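Local coordinates for uncharacterized protein (Listeria monocytogenes, PDB 3MAB) that is of unknown function but belongs to the TfoX C-terminal domain family, a small helical domain of the helix-hairpin-helix clan, at residues E72-K75 against I76-K80. The protein carries 2 engineered substitutions. Residues are numbered along the deposited sequence; the frame is centred on the assembly and turned at random.
Sequences EAKK and IELKK
Lys-74 NZ donates to Glu-77 OE1 at 2.7 Å, a salt bridge between residues three apart on helix 72-85. NZ stands 39° off the plane of the carboxylate at OE1. Both side chains leave with CG anti to the backbone N and run alongside each other; Glu-77 stays extended, whereas Lys-74 bends at chi2 (56°) and chi3 (69°), which brings NZ to OE1. Glu-77 OE2 forms a salt bridge with Lys-37 NZ of helix 28-46, so each carboxylate oxygen has a lysine partner.

Nearer the backbone, Lys-74 CG packs at 4.1 Å against CD1 of Leu-78, the buried residue, which also touches Tyr-56 and Glu-59 of helix 52-63. On another side of the helix, Ile-76 CD1 comes within 4.0 Å of both CG and OE2 of Glu-72, an apolar methyl beside an acid on the surface of the assembly. The main chain is regular alpha-helix: Ile-76 N reaches Glu-72 O at 3.0 Å, and the next three amides repeat this i to i+4 bonding. One turn on, Ile-76 O accepts from Lys-80 N at 2.9 Å and from Lys-80 NZ at 3.1 Å, one donor on each face of the carbonyl.

With a lysine at each oxygen, the Glu-77 carboxylate is probably stabilised as the anion and held against rotation, which probably helps fix helix 72-85 beside helix 28-46.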
loop_
_atom_site.group_PDB
_atom_site.type_symbol
_atom_site.label_atom_id
_atom_site.label_comp_id
_atom_site.label_asym_id
_atom_site.label_seq_id
_atom_site.Cartn_x
_atom_site.Cartn_y
_atom_site.Cartn_z
ATOM N N GLU B 72 -14.563 4.624 1.151
ATOM C CA GLU B 72 -15.081 5.506 2.149
ATOM C C GLU B 72 -15.671 4.720 3.316
ATOM O O GLU B 72 -15.574 5.132 4.459
ATOM C CB GLU B 72 -16.176 6.362 1.555
ATOM C CG GLU B 72 -16.572 7.517 2.420
ATOM C CD GLU B 72 -15.456 8.505 2.592
ATOM O OE1 GLU B 72 -14.777 8.736 1.559
ATOM O OE2 GLU B 72 -15.297 9.024 3.734
ATOM N N ALA B 73 -16.329 3.589 3.024
ATOM C CA ALA B 73 -16.914 2.783 4.092
ATOM C C ALA B 73 -15.859 2.269 5.064
ATOM O O ALA B 73 -16.048 2.285 6.277
ATOM C CB ALA B 73 -17.695 1.664 3.543
ATOM N N LYS B 74 -14.732 1.842 4.551
ATOM C CA LYS B 74 -13.658 1.356 5.379
ATOM C C LYS B 74 -13.074 2.474 6.183
ATOM O O LYS B 74 -12.798 2.296 7.371
ATOM C CB LYS B 74 -12.581 0.690 4.541
ATOM C CG LYS B 74 -11.412 0.067 5.330
ATOM C CD LYS B 74 -11.807 -0.934 6.341
ATOM C CE LYS B 74 -12.322 -2.167 5.766
ATOM N NZ LYS B 74 -12.750 -3.066 6.863
ATOM N N LYS B 75 -12.867 3.642 5.575
ATOM C CA LYS B 75 -12.323 4.766 6.346
ATOM C C LYS B 75 -13.248 5.146 7.519
ATOM O O LYS B 75 -12.774 5.406 8.648
ATOM C CB LYS B 75 -12.123 5.977 5.481
ATOM C CG LYS B 75 -11.036 5.866 4.456
ATOM C CD LYS B 75 -10.921 7.217 3.715
ATOM C CE LYS B 75 -10.000 7.152 2.558
ATOM N NZ LYS B 75 -10.511 8.007 1.447
ATOM N N ILE B 76 -14.565 5.162 7.268
ATOM C CA ILE B 76 -15.523 5.465 8.322
ATOM C C ILE B 76 -15.506 4.399 9.391
ATOM O O ILE B 76 -15.585 4.706 10.584
ATOM C CB ILE B 76 -16.924 5.770 7.723
ATOM C CG1 ILE B 76 -16.848 7.135 7.038
ATOM C CG2 ILE B 76 -18.016 5.725 8.823
ATOM C CD1 ILE B 76 -18.013 7.404 6.102
ATOM N N GLU B 77 -15.411 3.129 9.024
ATOM C CA GLU B 77 -15.322 2.030 9.971
ATOM C C GLU B 77 -14.110 2.210 10.896
ATOM O O GLU B 77 -14.188 2.044 12.149
ATOM C CB GLU B 77 -15.253 0.711 9.189
ATOM C CG GLU B 77 -15.032 -0.520 10.059
ATOM C CD GLU B 77 -14.735 -1.763 9.277
ATOM O OE1 GLU B 77 -14.726 -1.725 8.035
ATOM O OE2 GLU B 77 -14.543 -2.807 9.929
ATOM N N LEU B 78 -12.975 2.601 10.325
ATOM C CA LEU B 78 -11.762 2.717 11.088
ATOM C C LEU B 78 -11.874 3.920 12.006
ATOM O O LEU B 78 -11.427 3.870 13.153
ATOM C CB LEU B 78 -10.554 2.837 10.144
ATOM C CG LEU B 78 -10.281 1.594 9.305
ATOM C CD1 LEU B 78 -9.211 1.914 8.294
ATOM C CD2 LEU B 78 -9.898 0.369 10.086
ATOM N N LYS B 79 -12.429 5.011 11.510
ATOM C CA LYS B 79 -12.630 6.215 12.343
ATOM C C LYS B 79 -13.541 5.930 13.525
ATOM O O LYS B 79 -13.256 6.389 14.663
ATOM C CB LYS B 79 -13.215 7.343 11.508
ATOM C CG LYS B 79 -13.303 8.592 12.276
ATOM C CD LYS B 79 -13.787 9.787 11.450
ATOM C CE LYS B 79 -12.664 10.444 10.658
ATOM N NZ LYS B 79 -12.960 11.878 10.331
ATOM N N LYS B 80 -14.599 5.178 13.318
ATOM C CA LYS B 80 -15.500 4.850 14.430
ATOM C C LYS B 80 -14.726 4.067 15.485
ATOM O O LYS B 80 -14.899 4.294 16.673
ATOM C CB LYS B 80 -16.689 4.060 13.940
ATOM C CG LYS B 80 -17.642 4.829 13.144
ATOM C CD LYS B 80 -17.964 6.244 13.662
ATOM C CE LYS B 80 -18.107 7.236 12.472
ATOM N NZ LYS B 80 -16.882 7.289 11.583
#